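Phthiocerol/phthiodiolone dimycocerosyl transferase (PDB 1Q9J) probably catalyses the transfer of mycocerosic acids from mycocerosic acid synthase onto phthiocerol-type alcohols, the last step in the synthesis of dimycocerosate esters. Local coordinates at residues 39-44 / 74-78; 184-189 / 336-341; 214-218 / 403-407; 246-250 / 290-296; 342-348 / 377-383. One frame throughout, in Å; residues are numbered along the deposited sequence.

How the contacts relate
Two related domains make up this acyltransferase, and contact 1 stands apart in the first of them, with its nearest atoms about 20 Å or more from every other contact. Contacts 3, 4 and 5 all reach the six-stranded sheet of the second domain. Contact 5 is the closest approach to the probable active site, Thr345 lying about 8 Å, side chain to side chain, from His124. Its Tyr379 ties the group together: the OH is 2.6 Å from Glu249 OE2 of contact 4, a probable hydrogen bond, and CE2 is 3.5 Å from Ile406 CD1 of contact 3. Contact 2, at the periphery, packs Val187 and Phe184 against strand 290-292 of contact 4, the centres of contacts 2 and 4 being about 15 Å apart.

Contact 1: residues 39-44 / 74-78; sequences LSDAFD and HSGIC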
# COMPACT_ATOMS: atom_id res chain seq x y z
N LEU A 39 0.17 -21.68 13.88
CA LEU A 39 -0.14 -20.56 12.99
C LEU A 39 -1.58 -20.13 13.20
O LEU A 39 -1.88 -18.94 13.25
CB LEU A 39 0.08 -20.98 11.54
CG LEU A 39 -0.01 -19.99 10.38
CD1 LEU A 39 -1.42 -19.93 9.83
CD2 LEU A 39 0.49 -18.63 10.83
N SER A 40 -2.48 -21.09 13.35
CA SER A 40 -3.88 -20.77 13.55
C SER A 40 -4.06 -20.06 14.87
O SER A 40 -4.92 -19.18 15.00
CB SER A 40 -4.72 -22.04 13.53
OG SER A 40 -6.11 -21.74 13.43
N ASP A 41 -3.27 -20.43 15.87
CA ASP A 41 -3.36 -19.78 17.18
C ASP A 41 -2.95 -18.31 17.08
O ASP A 41 -3.55 -17.44 17.72
CB ASP A 41 -2.44 -20.47 18.20
CG ASP A 41 -2.93 -21.84 18.58
OD1 ASP A 41 -4.17 -22.04 18.63
OD2 ASP A 41 -2.09 -22.71 18.84
N ALA A 42 -1.92 -18.06 16.28
CA ALA A 42 -1.39 -16.72 16.07
C ALA A 42 -2.45 -15.87 15.38
O ALA A 42 -2.72 -14.74 15.79
CB ALA A 42 -0.13 -16.78 15.22
N PHE A 43 -3.06 -16.43 14.34
CA PHE A 43 -4.11 -15.73 13.61
C PHE A 43 -5.28 -15.43 14.56
O PHE A 43 -5.80 -14.31 14.57
CB PHE A 43 -4.58 -16.58 12.42
CG PHE A 43 -5.62 -15.90 11.58
CD1 PHE A 43 -5.38 -14.67 10.99
CD2 PHE A 43 -6.86 -16.48 11.39
CE1 PHE A 43 -6.35 -14.03 10.21
CE2 PHE A 43 -7.85 -15.85 10.62
CZ PHE A 43 -7.59 -14.63 10.03
N ASP A 44 -5.67 -16.41 15.37
CA ASP A 44 -6.77 -16.19 16.33
C ASP A 44 -6.40 -15.14 17.37
O ASP A 44 -7.24 -14.32 17.76
CB ASP A 44 -7.15 -17.50 17.06
CG ASP A 44 -7.87 -18.50 16.16
OD1 ASP A 44 -8.80 -18.10 15.42
OD2 ASP A 44 -7.53 -19.69 16.22
N HIS A 74 -16.06 -17.76 13.83
CA HIS A 74 -16.07 -18.26 12.46
C HIS A 74 -14.75 -18.03 11.72
O HIS A 74 -14.37 -18.82 10.86
CB HIS A 74 -17.24 -17.65 11.67
CG HIS A 74 -16.99 -16.25 11.21
ND1 HIS A 74 -15.96 -15.92 10.35
CD2 HIS A 74 -17.64 -15.09 11.47
CE1 HIS A 74 -15.99 -14.62 10.11
NE2 HIS A 74 -17.00 -14.09 10.78
N SER A 75 -14.05 -16.94 12.06
CA SER A 75 -12.78 -16.64 11.40
C SER A 75 -11.62 -17.52 11.84
O SER A 75 -11.16 -17.48 12.98
CB SER A 75 -12.42 -15.16 11.59
OG SER A 75 -13.14 -14.34 10.68
N GLY A 76 -11.15 -18.34 10.90
CA GLY A 76 -10.04 -19.24 11.14
C GLY A 76 -9.20 -19.31 9.88
O GLY A 76 -9.60 -18.83 8.82
N ILE A 77 -8.01 -19.90 10.00
CA ILE A 77 -7.13 -20.00 8.84
C ILE A 77 -7.74 -20.93 7.80
O ILE A 77 -8.73 -21.60 8.07
CB ILE A 77 -5.73 -20.53 9.21
CG1 ILE A 77 -5.84 -21.90 9.87
CG2 ILE A 77 -5.05 -19.56 10.16
CD1 ILE A 77 -4.49 -22.52 10.18
N CYS A 78 -7.15 -20.96 6.63
CA CYS A 78 -7.64 -21.79 5.57
C CYS A 78 -6.45 -22.46 4.89
O CYS A 78 -5.78 -21.86 4.05
CB CYS A 78 -8.41 -20.94 4.56
SG CYS A 78 -8.53 -21.68 2.93
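Ile77 and Phe43 lie alongside each other with their side chains running in opposite directions, in a helix-on-sheet contact of the first domain: helix 36-49 packs where the chain enters strand 78-80, an outermost strand of the five-stranded mixed sheet. The two branches of Ile77 divide the work. Its CG2, anti to the carbonyl carbon, reaches between Leu39 and Phe43, with CG2 of Ile77 3.7 Å from Leu39 CD1 and 3.8 Å from Phe43 CB. The CG1 arm takes the remaining position, between the backbone N and the carbonyl carbon (chi1 59°), and ends in CD1 against the CB of Ser40, so this partly exposed serine contributes carbon as well as its hydroxyl. Leu39 meets the isoleucine at a slant through CD1. Beyond it the Phe43 ring extends along the incoming chain, CE2 lying 3.8 Å from Gly76 C. Leu107, on the neighbouring strand 105-110, touches Leu39, Phe43 and Ile77 alike and continues the apolar core beneath them. Polar bonding plays no part across this interface. At its far end two acceptors merely face one another, Asp44 OD1 standing 3.5 Å from Ser75 O.

Contact 2: residues 184-189 / 336-341; sequences FMSVMY and PGLPPL
The Tyr189 ring receives Gly337 on one face: CA lies 3.7 Å from the ring centroid, displaced toward the rim, a CH-pi contact that heads the meeting of two irregular loops packed at the edge of the six-stranded sheet. Gly337, with a positive phi of 65°, has no side chain on the side turned to the ring, where a beta carbon would run into Tyr189 CD1, and so its alpha carbon can lie over the face. At the phenol end, Tyr189 OH rests 3.4 Å from Pro336 CB, the two side chains meeting at a slant. The other aromatic ring, that of Phe184, meets the CG of Leu341 obliquely and also touches Pro261 and Val263 of strand 260-267, which seats the contact against the sheet.

The loops are joined by one hydrogen bond, from Tyr189 N to Gly337 O at 2.9 Å. It is fairly straight at the hydrogen (164°), but the donor sits well above the carbonyl plane. The same oxygen also receives a CH...O contact from Met188 CA. Further along, Leu338 divides its methyls: CD2 fits against the CB atoms of Phe184 and Val187, whereas CD1 meets the sulfur of Met188, whose chain is bent at chi2 (-74°). Val187 crosses Pro339 at roughly a right angle, its CG1 lying 3.8 Å from Pro339 CD.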
# COMPACT_ATOMS: atom_id res chain seq x y z
N PHE A 184 -3.40 21.04 -9.16
CA PHE A 184 -3.76 20.56 -10.49
C PHE A 184 -4.97 21.32 -11.04
O PHE A 184 -5.54 20.93 -12.06
CB PHE A 184 -4.08 19.05 -10.43
CG PHE A 184 -2.89 18.18 -10.09
CD1 PHE A 184 -3.07 16.83 -9.83
CD2 PHE A 184 -1.60 18.70 -10.07
CE1 PHE A 184 -1.98 16.00 -9.55
CE2 PHE A 184 -0.51 17.88 -9.79
CZ PHE A 184 -0.70 16.53 -9.53
N MET A 185 -5.36 22.40 -10.37
CA MET A 185 -6.50 23.18 -10.82
C MET A 185 -6.21 24.00 -12.07
O MET A 185 -7.11 24.27 -12.87
CB MET A 185 -6.99 24.12 -9.70
CG MET A 185 -7.88 23.45 -8.65
SD MET A 185 -9.40 22.73 -9.33
CE MET A 185 -10.46 24.20 -9.46
N SER A 186 -4.95 24.39 -12.24
CA SER A 186 -4.54 25.19 -13.40
C SER A 186 -4.50 24.35 -14.68
O SER A 186 -4.83 24.84 -15.76
CB SER A 186 -3.16 25.80 -13.15
OG SER A 186 -2.16 24.80 -13.12
N VAL A 187 -4.11 23.09 -14.56
CA VAL A 187 -4.03 22.19 -15.71
C VAL A 187 -5.41 21.62 -16.04
O VAL A 187 -5.56 20.81 -16.95
CB VAL A 187 -3.05 21.02 -15.44
CG1 VAL A 187 -2.68 20.33 -16.74
CG2 VAL A 187 -1.81 21.54 -14.73
N MET A 188 -6.42 22.07 -15.29
CA MET A 188 -7.79 21.62 -15.49
C MET A 188 -8.32 22.00 -16.88
O MET A 188 -8.32 23.18 -17.25
CB MET A 188 -8.70 22.22 -14.40
CG MET A 188 -8.48 21.65 -13.01
SD MET A 188 -9.13 19.97 -12.78
CE MET A 188 -10.60 20.28 -11.74
N TYR A 189 -8.76 20.99 -17.63
CA TYR A 189 -9.29 21.19 -18.98
C TYR A 189 -8.39 22.06 -19.85
O TYR A 189 -8.86 22.75 -20.75
CB TYR A 189 -10.70 21.79 -18.91
CG TYR A 189 -11.75 20.84 -18.36
CD1 TYR A 189 -11.71 20.42 -17.03
CD2 TYR A 189 -12.77 20.34 -19.18
CE1 TYR A 189 -12.66 19.52 -16.53
CE2 TYR A 189 -13.71 19.45 -18.69
CZ TYR A 189 -13.65 19.04 -17.37
OH TYR A 189 -14.58 18.13 -16.90
N PRO A 336 -11.70 14.19 -14.54
CA PRO A 336 -11.99 14.87 -15.81
C PRO A 336 -11.14 16.12 -16.03
O PRO A 336 -10.86 16.87 -15.10
CB PRO A 336 -13.48 15.18 -15.70
CG PRO A 336 -13.67 15.39 -14.23
CD PRO A 336 -12.88 14.24 -13.65
N GLY A 337 -10.74 16.33 -17.28
CA GLY A 337 -9.94 17.48 -17.63
C GLY A 337 -8.58 17.48 -16.98
O GLY A 337 -8.19 18.45 -16.32
N LEU A 338 -7.84 16.39 -17.15
CA LEU A 338 -6.51 16.28 -16.57
C LEU A 338 -5.68 15.19 -17.23
O LEU A 338 -6.17 14.09 -17.52
CB LEU A 338 -6.60 16.01 -15.07
CG LEU A 338 -6.46 17.22 -14.14
CD1 LEU A 338 -6.83 16.84 -12.71
CD2 LEU A 338 -5.04 17.74 -14.20
N PRO A 339 -4.40 15.47 -17.49
CA PRO A 339 -3.56 14.46 -18.12
C PRO A 339 -3.45 13.25 -17.20
O PRO A 339 -3.71 13.35 -15.99
CB PRO A 339 -2.22 15.19 -18.31
CG PRO A 339 -2.22 16.19 -17.19
CD PRO A 339 -3.63 16.70 -17.21
N PRO A 340 -3.08 12.08 -17.74
CA PRO A 340 -2.94 10.85 -16.96
C PRO A 340 -2.07 11.03 -15.73
O PRO A 340 -0.88 11.31 -15.84
CB PRO A 340 -2.32 9.88 -17.96
CG PRO A 340 -2.91 10.31 -19.24
CD PRO A 340 -2.79 11.83 -19.16
N LEU A 341 -2.67 10.86 -14.55
CA LEU A 341 -1.95 10.98 -13.30
C LEU A 341 -1.04 9.78 -13.11
O LEU A 341 -1.38 8.67 -13.52
CB LEU A 341 -2.91 11.06 -12.11
CG LEU A 341 -3.39 12.42 -11.64
CD1 LEU A 341 -4.21 13.08 -12.74
CD2 LEU A 341 -4.23 12.25 -10.38

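Contact 3: residues 214-218 / 403-407; sequences TRLWL and LEAIR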
# COMPACT_ATOMS: atom_id res chain seq x y z
N THR A 214 2.78 -6.38 -12.63
CA THR A 214 4.05 -6.70 -13.27
C THR A 214 5.15 -6.37 -12.28
O THR A 214 5.04 -5.42 -11.51
CB THR A 214 4.29 -5.85 -14.51
OG1 THR A 214 3.27 -6.10 -15.47
CG2 THR A 214 5.65 -6.19 -15.10
N ARG A 215 6.23 -7.14 -12.31
CA ARG A 215 7.29 -6.89 -11.37
C ARG A 215 8.69 -7.18 -11.93
O ARG A 215 8.93 -8.25 -12.49
CB ARG A 215 6.98 -7.70 -10.12
CG ARG A 215 8.03 -7.73 -9.04
CD ARG A 215 7.34 -7.98 -7.72
NE ARG A 215 8.04 -8.94 -6.88
CZ ARG A 215 7.72 -9.18 -5.61
NH1 ARG A 215 6.73 -8.51 -5.03
NH2 ARG A 215 8.40 -10.08 -4.92
N LEU A 216 9.59 -6.20 -11.79
CA LEU A 216 10.98 -6.32 -12.27
C LEU A 216 11.93 -6.12 -11.11
O LEU A 216 11.72 -5.24 -10.29
CB LEU A 216 11.28 -5.26 -13.32
CG LEU A 216 10.47 -5.40 -14.60
CD1 LEU A 216 10.83 -4.28 -15.57
CD2 LEU A 216 10.78 -6.76 -15.22
N TRP A 217 12.99 -6.93 -11.06
CA TRP A 217 13.97 -6.81 -9.99
C TRP A 217 15.26 -6.11 -10.41
O TRP A 217 15.39 -5.58 -11.52
CB TRP A 217 14.33 -8.19 -9.43
CG TRP A 217 13.28 -8.82 -8.60
CD1 TRP A 217 12.02 -9.16 -8.99
CD2 TRP A 217 13.39 -9.21 -7.22
NE1 TRP A 217 11.35 -9.74 -7.95
CE2 TRP A 217 12.16 -9.78 -6.85
CE3 TRP A 217 14.42 -9.12 -6.27
CZ2 TRP A 217 11.92 -10.29 -5.55
CZ3 TRP A 217 14.18 -9.62 -4.97
CH2 TRP A 217 12.94 -10.19 -4.63
N LEU A 218 16.22 -6.12 -9.49
CA LEU A 218 17.53 -5.52 -9.67
C LEU A 218 18.54 -6.33 -8.90
O LEU A 218 18.28 -6.75 -7.77
CB LEU A 218 17.55 -4.08 -9.18
CG LEU A 218 17.20 -3.06 -10.26
CD1 LEU A 218 17.17 -1.66 -9.68
CD2 LEU A 218 18.25 -3.16 -11.35
N LEU A 403 7.84 -0.31 -17.19
CA LEU A 403 8.64 -0.89 -16.11
C LEU A 403 10.03 -1.27 -16.58
O LEU A 403 10.99 -1.22 -15.81
CB LEU A 403 7.96 -2.13 -15.54
CG LEU A 403 8.01 -2.26 -14.02
CD1 LEU A 403 6.99 -1.30 -13.44
CD2 LEU A 403 7.71 -3.68 -13.59
N GLU A 404 10.14 -1.67 -17.84
CA GLU A 404 11.44 -2.04 -18.38
C GLU A 404 12.21 -0.78 -18.75
O GLU A 404 13.42 -0.69 -18.53
CB GLU A 404 11.27 -2.95 -19.60
CG GLU A 404 12.58 -3.57 -20.05
CD GLU A 404 13.27 -4.32 -18.93
OE1 GLU A 404 12.71 -5.34 -18.46
OE2 GLU A 404 14.38 -3.90 -18.52
N ALA A 405 11.51 0.20 -19.32
CA ALA A 405 12.12 1.47 -19.71
C ALA A 405 12.73 2.09 -18.45
O ALA A 405 13.86 2.59 -18.47
CB ALA A 405 11.06 2.41 -20.27
N ILE A 406 11.96 2.03 -17.37
CA ILE A 406 12.36 2.54 -16.08
C ILE A 406 13.47 1.65 -15.54
O ILE A 406 14.41 2.12 -14.88
CB ILE A 406 11.17 2.50 -15.11
CG1 ILE A 406 10.05 3.40 -15.65
CG2 ILE A 406 11.60 2.92 -13.71
CD1 ILE A 406 8.77 3.32 -14.87
N ARG A 407 13.36 0.36 -15.83
CA ARG A 407 14.33 -0.64 -15.39
C ARG A 407 15.75 -0.29 -15.82
O ARG A 407 16.63 -0.07 -14.99
CB ARG A 407 13.95 -2.02 -15.97
CG ARG A 407 14.10 -3.21 -15.02
CD ARG A 407 15.54 -3.58 -14.72
NE ARG A 407 16.28 -2.47 -14.13
CZ ARG A 407 15.99 -1.91 -12.96
NH1 ARG A 407 14.97 -2.35 -12.24
NH2 ARG A 407 16.72 -0.89 -12.51
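Leu216 and Leu403 face each other where strand 214-216 and helix 403-407 run nearly parallel, their axes inclined by 15° and 9.3 Å apart. The two leucines pass alongside in opposite directions, Leu216 CG lying close to Leu403 CD2. Two residues earlier on the same side of the strand, Thr214 offers its methyl, CG2 being 3.6 Å from Leu403 CD2. Leu216 is also the hub of the contact: its CD1 lies 3.5 Å from Arg407 CG, one helical turn beyond Leu403, and the aliphatic stem of the arginine therefore serves as apolar packing. Glu404 approaches from the flank, its chain bent at chi2 (55°) to bring OE1 to 3.6 Å from Leu216 CD1. Arg407 bends at chi2 and chi3, and its guanidinium is modelled with Leu218 CD2 over one face, too close for the detail to be trusted. Arg215 points from the strand away from the helix and forms salt bridges with Glu391 and with Asp363, the latter on a strand that belongs to the sheet of the first domain. What results is helix-on-sheet packing, helix 399-412 lying along an outermost strand of the six-stranded sheet in the second domain of this CoA-acyltransferase-like fold.

Contact 4: residues 246-250 / 290-296; sequences LLTEW and YLAEIGP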
# COMPACT_ATOMS: atom_id res chain seq x y z
N LEU A 246 8.78 9.18 -13.75
CA LEU A 246 8.25 10.37 -14.40
C LEU A 246 8.88 10.67 -15.77
O LEU A 246 8.19 11.12 -16.69
CB LEU A 246 8.40 11.58 -13.48
CG LEU A 246 7.40 11.63 -12.32
CD1 LEU A 246 7.85 12.63 -11.28
CD2 LEU A 246 6.01 11.97 -12.85
N LEU A 247 10.18 10.42 -15.91
CA LEU A 247 10.85 10.65 -17.19
C LEU A 247 10.21 9.74 -18.22
O LEU A 247 9.66 10.21 -19.22
CB LEU A 247 12.34 10.35 -17.08
CG LEU A 247 13.11 11.40 -16.29
CD1 LEU A 247 14.56 11.02 -16.20
CD2 LEU A 247 12.94 12.75 -16.97
N THR A 248 10.30 8.44 -17.96
CA THR A 248 9.74 7.42 -18.83
C THR A 248 8.30 7.71 -19.25
O THR A 248 7.93 7.49 -20.39
CB THR A 248 9.77 6.04 -18.15
OG1 THR A 248 11.12 5.70 -17.80
CG2 THR A 248 9.21 4.98 -19.10
N GLU A 249 7.49 8.21 -18.32
CA GLU A 249 6.11 8.51 -18.66
C GLU A 249 6.04 9.49 -19.81
O GLU A 249 5.18 9.37 -20.68
CB GLU A 249 5.37 9.08 -17.45
CG GLU A 249 4.84 8.04 -16.49
CD GLU A 249 3.81 7.11 -17.13
OE1 GLU A 249 2.90 7.62 -17.82
OE2 GLU A 249 3.92 5.88 -16.93
N TRP A 250 6.95 10.45 -19.83
CA TRP A 250 6.95 11.45 -20.89
C TRP A 250 7.42 10.85 -22.22
O TRP A 250 6.82 11.11 -23.27
CB TRP A 250 7.84 12.63 -20.50
CG TRP A 250 7.74 13.78 -21.45
CD1 TRP A 250 6.63 14.53 -21.72
CD2 TRP A 250 8.80 14.32 -22.25
NE1 TRP A 250 6.93 15.50 -22.65
CE2 TRP A 250 8.25 15.38 -23.00
CE3 TRP A 250 10.15 13.98 -22.43
CZ2 TRP A 250 9.02 16.14 -23.89
CZ3 TRP A 250 10.91 14.73 -23.31
CH2 TRP A 250 10.34 15.79 -24.04
N TYR A 290 2.27 16.99 -7.22
CA TYR A 290 3.47 17.54 -7.83
C TYR A 290 3.37 17.50 -9.35
O TYR A 290 3.42 16.43 -9.94
CB TYR A 290 4.68 16.72 -7.43
CG TYR A 290 5.93 17.15 -8.16
CD1 TYR A 290 6.55 18.36 -7.85
CD2 TYR A 290 6.47 16.37 -9.17
CE1 TYR A 290 7.68 18.77 -8.54
CE2 TYR A 290 7.60 16.78 -9.87
CZ TYR A 290 8.20 17.98 -9.54
OH TYR A 290 9.34 18.38 -10.21
N LEU A 291 3.26 18.67 -9.97
CA LEU A 291 3.15 18.76 -11.43
C LEU A 291 4.53 18.74 -12.08
O LEU A 291 5.18 19.77 -12.18
CB LEU A 291 2.42 20.04 -11.82
CG LEU A 291 1.98 20.18 -13.28
CD1 LEU A 291 1.06 19.01 -13.65
CD2 LEU A 291 1.26 21.51 -13.44
N ALA A 292 4.96 17.57 -12.54
CA ALA A 292 6.25 17.43 -13.18
C ALA A 292 6.20 17.92 -14.61
O ALA A 292 5.29 17.57 -15.37
CB ALA A 292 6.71 15.98 -13.14
N GLU A 293 7.17 18.75 -14.97
CA GLU A 293 7.26 19.30 -16.32
C GLU A 293 8.59 18.88 -16.92
O GLU A 293 9.59 19.59 -16.81
CB GLU A 293 7.14 20.82 -16.25
CG GLU A 293 5.88 21.27 -15.53
CD GLU A 293 5.73 22.77 -15.47
OE1 GLU A 293 6.68 23.45 -15.03
OE2 GLU A 293 4.65 23.27 -15.86
N ILE A 294 8.58 17.71 -17.55
CA ILE A 294 9.77 17.13 -18.16
C ILE A 294 9.95 17.49 -19.64
O ILE A 294 9.03 17.35 -20.45
CB ILE A 294 9.76 15.59 -18.01
CG1 ILE A 294 9.61 15.20 -16.54
CG2 ILE A 294 11.04 14.99 -18.56
CD1 ILE A 294 9.52 13.70 -16.30
N GLY A 295 11.14 17.97 -19.96
CA GLY A 295 11.47 18.32 -21.33
C GLY A 295 12.51 17.34 -21.82
O GLY A 295 12.88 16.42 -21.10
N PRO A 296 13.01 17.51 -23.05
CA PRO A 296 14.03 16.59 -23.59
C PRO A 296 15.39 16.72 -22.90
O PRO A 296 16.25 15.86 -23.06
CB PRO A 296 14.07 16.97 -25.07
CG PRO A 296 13.76 18.43 -25.05
CD PRO A 296 12.63 18.51 -24.06
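Trp250 lies with one face against the backbone of Ile294 and Gly295. The carbonyl oxygen Ile294 O sits over the centre of the indole, 3.3 Å above its plane, while Gly295 CA makes a CH-pi contact 4.2 Å from the centroid of the six-membered ring. Pro296 continues the lining, its CD 3.6 Å from Trp250 CH2. The tryptophan reaches this run of chain because its CG stands anti to the backbone N (chi1 -172°). Ile294 points at the helix and touches two successive leucines: CG2 turns to Leu247 CD2, the side chains crossing at about a right angle, and CD1 comes within 3.7 Å of Leu246 CB. Leu246 then spreads its methyls over Ala292, with CD1 4.0 Å from Ala292 CB, and touches the edge of the Tyr290 ring.

A second shell sets these groups in place. Ile260 of the adjoining strand backs both Leu246 and Trp250, Thr298 OG1 is bonded to Gly295 N, and Asp306 on helix 300-317 holds Tyr290 OH. Tyr290 lies about 11 Å, side chain to side chain, from Arg312, probably important for recognising the acyl carrier domain. The whole is helix-on-sheet packing, helix 237-253 lying against the outermost strand 285-292 of the six-stranded mixed sheet and the loop that leaves it.

Contact 5: residues 342-348 / 377-383; sequences VFCTDAT and DLYSCAV
Thr345 and Ser380 are paired in the parallel part of the six-stranded sheet of the second domain, near the probable active site: the side chain of Thr345 lies about 9 Å from that of Asp128, which probably helps to organise that site. Tyr379 uses both its peptide groups to embrace Cys344, as a parallel pair requires. Its N donates to Phe343 O at 2.7 Å, and its O accepts from Thr345 N at 3.1 Å. A third bond, from Cys381 N to Thr345 O, is weak, and the pairing gives out there as the first strand turns off through an inverse gamma turn centred on Asp346.

The two faces of the sheet differ. On one, Leu378 bridges two residues of the partner strand, CD1 lying 3.5 Å from Phe343 CB and 3.6 Å from Thr345 OG1. On the other, the CB atoms of Cys344 and Tyr379 meet at 4.0 Å, and Val342 CG1 comes obliquely to the tyrosine ring, 3.9 Å from CD1. That ring stacks with His392, and its hydroxyl is bonded to Glu249 and Ser402. The two polar partners fix where the phenol end lies, while the His392 stack and Val342 would restrain the turning of the ring, so the buried tyrosine probably acts as a polar link between sheet and helices within a largely apolar layer.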
# COMPACT_ATOMS: atom_id res chain seq x y z
N VAL A 342 0.10 10.02 -12.50
CA VAL A 342 1.06 8.96 -12.23
C VAL A 342 1.09 8.76 -10.72
O VAL A 342 1.49 9.66 -9.98
CB VAL A 342 2.46 9.34 -12.72
CG1 VAL A 342 3.42 8.18 -12.51
CG2 VAL A 342 2.40 9.74 -14.17
N PHE A 343 0.65 7.59 -10.27
CA PHE A 343 0.64 7.27 -8.85
C PHE A 343 1.77 6.33 -8.52
O PHE A 343 1.97 5.33 -9.20
CB PHE A 343 -0.66 6.60 -8.42
CG PHE A 343 -1.84 7.51 -8.43
CD1 PHE A 343 -2.62 7.66 -9.57
CD2 PHE A 343 -2.17 8.24 -7.29
CE1 PHE A 343 -3.72 8.53 -9.59
CE2 PHE A 343 -3.27 9.12 -7.28
CZ PHE A 343 -4.05 9.26 -8.44
N CYS A 344 2.51 6.65 -7.47
CA CYS A 344 3.58 5.76 -7.07
C CYS A 344 3.69 5.71 -5.55
O CYS A 344 3.75 6.75 -4.89
CB CYS A 344 4.91 6.21 -7.69
SG CYS A 344 6.29 5.19 -7.15
N THR A 345 3.68 4.49 -5.00
CA THR A 345 3.79 4.27 -3.56
C THR A 345 5.14 3.75 -3.17
O THR A 345 5.61 2.74 -3.69
CB THR A 345 2.81 3.22 -3.03
OG1 THR A 345 1.48 3.54 -3.43
CG2 THR A 345 2.89 3.17 -1.50
N ASP A 346 5.76 4.44 -2.23
CA ASP A 346 7.06 4.07 -1.73
C ASP A 346 6.84 3.15 -0.53
O ASP A 346 7.15 3.51 0.60
CB ASP A 346 7.81 5.35 -1.34
CG ASP A 346 7.91 6.36 -2.50
OD1 ASP A 346 9.01 6.49 -3.08
OD2 ASP A 346 6.88 7.01 -2.83
N ALA A 347 6.28 1.97 -0.79
CA ALA A 347 6.00 1.01 0.27
C ALA A 347 7.12 -0.00 0.49
O ALA A 347 6.86 -1.18 0.74
CB ALA A 347 4.69 0.29 -0.01
N THR A 348 8.36 0.46 0.40
CA THR A 348 9.51 -0.42 0.60
C THR A 348 9.46 -0.92 2.05
O THR A 348 9.50 -0.12 2.98
CB THR A 348 10.87 0.34 0.35
OG1 THR A 348 11.10 1.29 1.40
CG2 THR A 348 10.84 1.09 -0.98
N ASP A 377 -4.06 2.73 -12.03
CA ASP A 377 -2.78 2.78 -12.71
C ASP A 377 -1.79 3.19 -11.63
O ASP A 377 -1.71 4.36 -11.27
CB ASP A 377 -2.80 3.82 -13.83
CG ASP A 377 -1.94 3.40 -14.99
OD1 ASP A 377 -0.83 2.87 -14.74
OD2 ASP A 377 -2.38 3.62 -16.16
N LEU A 378 -1.02 2.24 -11.10
CA LEU A 378 -0.10 2.58 -10.03
C LEU A 378 1.29 1.94 -10.09
O LEU A 378 1.42 0.78 -10.46
CB LEU A 378 -0.76 2.26 -8.69
CG LEU A 378 0.11 2.38 -7.42
CD1 LEU A 378 -0.22 3.65 -6.65
CD2 LEU A 378 -0.14 1.17 -6.56
N TYR A 379 2.32 2.71 -9.72
CA TYR A 379 3.70 2.21 -9.68
C TYR A 379 4.06 1.99 -8.21
O TYR A 379 3.40 2.52 -7.32
CB TYR A 379 4.68 3.24 -10.29
CG TYR A 379 4.66 3.34 -11.80
CD1 TYR A 379 3.87 4.28 -12.45
CD2 TYR A 379 5.45 2.49 -12.58
CE1 TYR A 379 3.86 4.38 -13.84
CE2 TYR A 379 5.45 2.57 -13.97
CZ TYR A 379 4.65 3.53 -14.59
OH TYR A 379 4.65 3.63 -15.97
N SER A 380 5.10 1.21 -7.95
CA SER A 380 5.49 0.94 -6.58
C SER A 380 6.90 0.37 -6.53
O SER A 380 7.35 -0.23 -7.49
CB SER A 380 4.49 -0.05 -5.98
OG SER A 380 5.14 -1.06 -5.21
N CYS A 381 7.60 0.55 -5.41
CA CYS A 381 8.95 0.01 -5.33
C CYS A 381 9.27 -0.42 -3.92
O CYS A 381 8.57 -0.05 -2.99
CB CYS A 381 9.96 1.06 -5.81
SG CYS A 381 9.96 2.60 -4.86
N ALA A 382 10.32 -1.21 -3.77
CA ALA A 382 10.76 -1.69 -2.46
C ALA A 382 12.09 -2.42 -2.61
O ALA A 382 12.40 -3.00 -3.66
CB ALA A 382 9.72 -2.62 -1.85
N VAL A 383 12.89 -2.39 -1.56
CA VAL A 383 14.18 -3.05 -1.59
C VAL A 383 14.12 -4.32 -0.77
O VAL A 383 14.13 -4.29 0.47
CB VAL A 383 15.27 -2.13 -1.08
CG1 VAL A 383 16.63 -2.81 -1.17
CG2 VAL A 383 15.25 -0.85 -1.89